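Conserved hypothetical protein (Bacteroides thetaiotaomicron, PDB 2F06) is of unknown function but, as a pair of ACT domains related to acetohydroxyacid synthase small subunits and found with bound histidine, probably senses an amino acid. Local coordinates at residues V74-S78 with V133-A137; G97-M103 with V115-N120. One frame throughout, in Å; residues are numbered along the deposited sequence. Where two conformers were deposited one is given.

Contact 1: residues V74-S78 with V133-A137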
loop_
_atom_site.group_PDB
_atom_site.type_symbol
_atom_site.label_atom_id
_atom_site.label_comp_id
_atom_site.label_asym_id
_atom_site.label_seq_id
_atom_site.Cartn_x
_atom_site.Cartn_y
_atom_site.Cartn_z
ATOM N N VAL A 74 10.724 -13.992 -6.847
ATOM C CA VAL A 74 10.072 -14.585 -5.686
ATOM C C VAL A 74 10.410 -16.108 -5.708
ATOM O O VAL A 74 10.994 -16.644 -6.692
ATOM C CB VAL A 74 8.514 -14.440 -5.812
ATOM C CG1 VAL A 74 8.127 -12.931 -5.789
ATOM C CG2 VAL A 74 8.001 -15.133 -7.110
ATOM N N VAL A 75 10.055 -16.785 -4.619
ATOM C CA VAL A 75 10.298 -18.258 -4.480
ATOM C C VAL A 75 8.977 -18.871 -3.999
ATOM O O VAL A 75 8.234 -18.262 -3.194
ATOM C CB VAL A 75 11.576 -18.539 -3.576
ATOM C CG1 VAL A 75 11.418 -18.000 -2.155
ATOM C CG2 VAL A 75 11.948 -20.031 -3.490
ATOM N N GLY A 76 8.624 -20.016 -4.580
ATOM C CA GLY A 76 7.437 -20.770 -4.214
ATOM C C GLY A 76 7.811 -21.921 -3.304
ATOM O O GLY A 76 8.841 -22.530 -3.494
ATOM N N ILE A 77 7.005 -22.187 -2.271
ATOM C CA ILE A 77 7.192 -23.339 -1.410
ATOM C C ILE A 77 5.847 -24.039 -1.231
ATOM O O ILE A 77 4.774 -23.449 -1.472
ATOM C CB ILE A 77 7.759 -23.016 0.012
ATOM C CG1 ILE A 77 6.825 -22.147 0.792
ATOM C CG2 ILE A 77 9.114 -22.320 -0.012
ATOM C CD1 ILE A 77 6.816 -22.544 2.222
ATOM N N SER A 78 5.927 -25.290 -0.817
ATOM C CA SER A 78 4.768 -26.070 -0.515
ATOM C C SER A 78 4.938 -26.575 0.909
ATOM O O SER A 78 6.053 -26.951 1.321
ATOM C CB SER A 78 4.716 -27.267 -1.484
ATOM O OG SER A 78 3.615 -28.096 -1.189
ATOM N N VAL A 133 12.524 -27.923 3.636
ATOM C CA VAL A 133 11.243 -27.352 3.158
ATOM C C VAL A 133 11.011 -27.686 1.656
ATOM O O VAL A 133 11.943 -27.590 0.891
ATOM C CB VAL A 133 11.195 -25.796 3.402
ATOM C CG1 VAL A 133 9.961 -25.172 2.793
ATOM C CG2 VAL A 133 11.264 -25.462 4.887
ATOM N N ASP A 134 9.807 -28.119 1.227
ATOM C CA ASP A 134 9.553 -28.342 -0.189
ATOM C C ASP A 134 9.610 -26.991 -0.906
ATOM O O ASP A 134 8.753 -26.171 -0.720
ATOM C CB ASP A 134 8.172 -28.973 -0.405
ATOM C CG ASP A 134 8.025 -30.324 0.264
ATOM O OD1 ASP A 134 9.037 -31.039 0.462
ATOM O OD2 ASP A 134 6.868 -30.671 0.576
ATOM N N LEU A 135 10.650 -26.751 -1.693
ATOM C CA LEU A 135 10.686 -25.544 -2.495
ATOM C C LEU A 135 10.025 -25.957 -3.774
ATOM O O LEU A 135 10.073 -27.155 -4.152
ATOM C CB LEU A 135 12.122 -25.079 -2.751
ATOM C CG LEU A 135 12.752 -24.232 -1.635
ATOM C CD1 LEU A 135 14.276 -24.440 -1.482
ATOM C CD2 LEU A 135 12.417 -22.795 -1.941
ATOM N N LEU A 136 9.448 -24.993 -4.472
ATOM C CA LEU A 136 8.949 -25.257 -5.857
ATOM C C LEU A 136 9.962 -24.750 -6.901
ATOM O O LEU A 136 10.510 -23.640 -6.763
ATOM C CB LEU A 136 7.599 -24.618 -6.047
ATOM C CG LEU A 136 6.441 -25.045 -5.121
ATOM C CD1 LEU A 136 5.196 -24.188 -5.436
ATOM C CD2 LEU A 136 6.037 -26.507 -5.245
ATOM N N ALA A 137 10.275 -25.559 -7.904
ATOM C CA ALA A 137 11.042 -25.069 -9.057
ATOM C C ALA A 137 10.224 -23.920 -9.658
ATOM O O ALA A 137 8.982 -23.938 -9.545
ATOM C CB ALA A 137 11.193 -26.157 -10.066
HETATM O O HOH W 1 7.477 -28.175 3.247
HETATM O O HOH W 2 4.225 -30.404 0.864
#
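With CG set opposite its own carbonyl carbon (chi1 -59°), Leu-136 lays its side chain along the backbone of Gly-76, its CB 3.5 Å from Gly-76 O. From there CD1 approaches Ile-77 O and CD2 meets Ser-78 CB at 4.1 Å. Gly-76 matters here, because a beta carbon on it would press against Leu-136 CD1. With an alanine at Leu-136, CD1 and CD2 are gone, which is likely to leave Ser-78 CB without its methyl partner and open a gap beside Asn-113 of the neighbouring strand. On the other face, Ile-77 holds CG1 between its backbone N and carbonyl carbon (chi1 63°), which sets CG2 opposite the carbonyl carbon, where it meets Leu-135 CD2 at 3.9 Å and Val-133 CG1 at 4.1 Å, the chains crossing at a slant. Val-89 of helix 85-95 and Leu-128 of helix 121-130 close over Ile-77. Val-75 CG2 also adjoins Leu-135 CD2, a pair modelled closer than usual for two methyls. Two backbone bonds join the strands: Leu-136 N gives to Gly-76 O at 2.7 Å, and Ser-78 N gives to Asp-134 O at 3.0 Å. The latter oxygen also receives the CA-H of Ile-77, at a CA-to-O distance of 3.3 Å. Beyond these bonds, one water links Ser-78 O with Asp-134 N. The arrangement is the antiparallel pairing of first and last strands in the beta-alpha-beta-beta-alpha-beta ACT fold, where strand 134-136 borders strand 69-80 and the helices lie against one face.

Contact 2: residues G97-M103 with V115-N120; sequences GVFIEYM and VIRPSN
Ser-119 and Phe-99 hold each other by two hydrogen bonds. Ser-119 N gives to Phe-99 O at 2.7 Å, while Phe-99 N gives back to the hydroxyl of the same serine, OG, at 2.8 Å; Ser-119 OG lies between its own backbone N and carbonyl carbon (chi1 54°), the rotation that turns it to this amide. Further along, Arg-117 O is shared: Glu-101 N donates to it at 2.8 Å, and Tyr-102 N adds a weak bond at 3.4 Å. Arg-117 N returns a straighter bond to Tyr-102 O. Weaker CA-H contacts run from Pro-118 to Phe-99 O and from Met-103 to Val-115 O.

The aromatic contact is a CH-pi one. Arg-117 CB stands over the face of the Tyr-102 ring, 3.6 Å from its centroid and 14° off the normal, and Arg-117 CG follows, 3.5 Å from Tyr-102 CE1; ring and guanidinium planes are 29° apart. The polar ends go elsewhere: Arg-117 NH1 to Asp-73 O, Tyr-102 OH to Gln-8 and to Asp-44 of the third subunit, and, in the modelled conformer, Glu-101 OE1 into a salt bridge with Lys-16 of the second subunit.

Apolar contacts occupy the other face. Ile-116 CD1 lies 3.7 Å from CB of Met-103, a selenomethionine, and Ile-116 CG2 meets Ile-100 CD1 at 3.8 Å, with Leu-86 and Leu-90 of helix 85-95 adding to this layer. In the loop before the strand, Val-98 CG1 touches Pro-118 CB.

Upstream, Gly-97 with its positive phi is the C-prime residue of a Schellman motif ending that helix. Glu-101 and Tyr-102 together facing Arg-117 make a classic beta bulge, set in the antiparallel hairpin of strands 100-108 and 111-118 in the ACT domain.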
loop_
_atom_site.group_PDB
_atom_site.type_symbol
_atom_site.label_atom_id
_atom_site.label_comp_id
_atom_site.label_asym_id
_atom_site.label_seq_id
_atom_site.Cartn_x
_atom_site.Cartn_y
_atom_site.Cartn_z
ATOM N N GLY A 97 17.429 -14.789 10.616
ATOM C CA GLY A 97 17.384 -13.378 10.217
ATOM C C GLY A 97 16.890 -13.092 8.801
ATOM O O GLY A 97 17.229 -12.054 8.238
ATOM N N VAL A 98 16.097 -14.007 8.224
ATOM C CA VAL A 98 15.548 -13.821 6.891
ATOM C C VAL A 98 14.069 -13.407 7.038
ATOM O O VAL A 98 13.266 -14.170 7.583
ATOM C CB VAL A 98 15.561 -15.109 6.028
ATOM C CG1 VAL A 98 14.785 -14.834 4.685
ATOM C CG2 VAL A 98 16.936 -15.580 5.737
ATOM N N PHE A 99 13.692 -12.219 6.597
ATOM C CA PHE A 99 12.316 -11.797 6.836
ATOM C C PHE A 99 11.468 -11.722 5.537
ATOM O O PHE A 99 12.026 -11.717 4.405
ATOM C CB PHE A 99 12.292 -10.545 7.727
ATOM C CG PHE A 99 13.158 -10.681 8.969
ATOM C CD1 PHE A 99 12.972 -11.751 9.852
ATOM C CD2 PHE A 99 14.181 -9.770 9.236
ATOM C CE1 PHE A 99 13.782 -11.904 10.983
ATOM C CE2 PHE A 99 14.986 -9.915 10.368
ATOM C CZ PHE A 99 14.787 -10.983 11.241
ATOM N N ILE A 100 10.144 -11.774 5.697
ATOM C CA ILE A 100 9.218 -11.803 4.559
ATOM C C ILE A 100 8.869 -10.361 4.184
ATOM O O ILE A 100 8.427 -9.644 5.075
ATOM C CB ILE A 100 7.920 -12.569 5.002
ATOM C CG1 ILE A 100 8.235 -13.964 5.632
ATOM C CG2 ILE A 100 6.914 -12.640 3.887
ATOM C CD1 ILE A 100 8.563 -15.119 4.616
ATOM N N GLU A 101 9.152 -9.877 2.953
ATOM C CA GLU A 101 8.641 -8.547 2.580
ATOM C C GLU A 101 7.146 -8.638 2.270
ATOM O O GLU A 101 6.374 -7.837 2.802
ATOM C CB GLU A 101 9.436 -7.835 1.478
ATOM C CG GLU A 101 10.669 -7.046 2.000
ATOM C CD GLU A 101 10.383 -6.107 3.205
ATOM O OE1 GLU A 101 9.422 -5.283 3.160
ATOM O OE2 GLU A 101 11.143 -6.188 4.204
ATOM N N TYR A 102 6.751 -9.633 1.486
ATOM C CA TYR A 102 5.345 -10.077 1.339
ATOM C C TYR A 102 5.308 -11.532 0.900
ATOM O O TYR A 102 6.342 -12.141 0.492
ATOM C CB TYR A 102 4.523 -9.224 0.339
ATOM C CG TYR A 102 5.181 -9.114 -1.027
ATOM C CD1 TYR A 102 6.125 -8.083 -1.316
ATOM C CD2 TYR A 102 4.879 -10.042 -2.037
ATOM C CE1 TYR A 102 6.726 -7.985 -2.641
ATOM C CE2 TYR A 102 5.433 -9.952 -3.269
ATOM C CZ TYR A 102 6.365 -8.947 -3.579
ATOM O OH TYR A 102 6.895 -8.994 -4.859
HETATM N N MSE A 103 4.099 -12.080 0.980
HETATM C CA MSE A 103 3.809 -13.455 0.540
HETATM C C MSE A 103 2.347 -13.514 0.236
HETATM O O MSE A 103 1.619 -12.643 0.689
HETATM C CB MSE A 103 4.165 -14.478 1.653
HETATM C CG MSE A 103 3.073 -14.719 2.708
HETATM SE SE MSE A 103 3.867 -15.911 4.049
HETATM C CE MSE A 103 2.788 -15.476 5.681
ATOM N N VAL A 115 3.887 -18.249 -2.215
ATOM C CA VAL A 115 4.835 -17.372 -2.892
ATOM C C VAL A 115 5.408 -16.338 -1.938
ATOM O O VAL A 115 4.676 -15.572 -1.277
ATOM C CB VAL A 115 4.148 -16.656 -4.062
ATOM C CG1 VAL A 115 5.042 -15.516 -4.632
ATOM C CG2 VAL A 115 3.746 -17.664 -5.128
ATOM N N ILE A 116 6.732 -16.313 -1.892
ATOM C CA ILE A 116 7.462 -15.455 -0.999
ATOM C C ILE A 116 8.365 -14.491 -1.675
ATOM O O ILE A 116 9.187 -14.895 -2.506
ATOM C CB ILE A 116 8.471 -16.292 -0.166
ATOM C CG1 ILE A 116 7.761 -17.413 0.553
ATOM C CG2 ILE A 116 9.100 -15.424 0.899
ATOM C CD1 ILE A 116 6.898 -16.904 1.673
ATOM N N ARG A 117 8.323 -13.243 -1.233
ATOM C CA ARG A 117 9.383 -12.243 -1.559
ATOM C C ARG A 117 10.152 -11.969 -0.245
ATOM O O ARG A 117 9.656 -11.200 0.590
ATOM C CB ARG A 117 8.768 -10.959 -2.042
ATOM C CG ARG A 117 9.722 -9.817 -2.265
ATOM C CD ARG A 117 10.876 -10.253 -3.145
ATOM N NE ARG A 117 11.878 -9.181 -3.337
ATOM C CZ ARG A 117 12.910 -9.235 -4.196
ATOM N NH1 ARG A 117 13.129 -10.315 -4.948
ATOM N NH2 ARG A 117 13.742 -8.202 -4.290
ATOM N N PRO A 118 11.324 -12.628 -0.073
ATOM C CA PRO A 118 12.142 -12.548 1.097
ATOM C C PRO A 118 13.045 -11.315 1.124
ATOM O O PRO A 118 13.298 -10.691 0.089
ATOM C CB PRO A 118 12.988 -13.832 1.014
ATOM C CG PRO A 118 13.173 -14.083 -0.438
ATOM C CD PRO A 118 11.895 -13.552 -1.086
ATOM N N SER A 119 13.499 -10.963 2.318
ATOM C CA SER A 119 14.464 -9.907 2.490
ATOM C C SER A 119 15.801 -10.195 1.750
ATOM O O SER A 119 16.457 -9.293 1.253
ATOM C CB SER A 119 14.776 -9.783 4.000
ATOM O OG SER A 119 15.192 -11.046 4.547
ATOM N N ASN A 120 16.210 -11.452 1.713
ATOM C CA ASN A 120 17.446 -11.814 1.056
ATOM C C ASN A 120 17.164 -13.107 0.294
ATOM O O ASN A 120 16.845 -14.122 0.885
ATOM C CB ASN A 120 18.558 -11.963 2.129
ATOM C CG ASN A 120 19.946 -12.185 1.543
ATOM O OD1 ASN A 120 20.162 -13.028 0.675
ATOM N ND2 ASN A 120 20.912 -11.475 2.088
HETATM O O HOH W 3 17.407 -10.835 5.643
#

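Overall arrangement
Contacts 1 and 2 lie in one sheet, their centres 12 Å apart, and meet where strands 69-80 and 111-118 run side by side. Val-75 O and Ile-116 N, 2.8 Å apart, probably form a hydrogen bond between them, and Val-74 CB packs on Val-115 CG1 at 3.8 Å. The strand order is thus 134-136, 69-80, 111-118, 100-108, the usual ACT sequence 4-1-3-2. Both contacts flank bound histidine: the side chain of Ile-77 is about 8 Å from one and that of Met-103 about 7 Å. Neither lines the pocket itself, which is formed by Pro-80 to Leu-86, between strand 69-80 and helix 85-95, with Ser-105 and Ala-112 of the hairpin; Leu-86 also packs on Met-103.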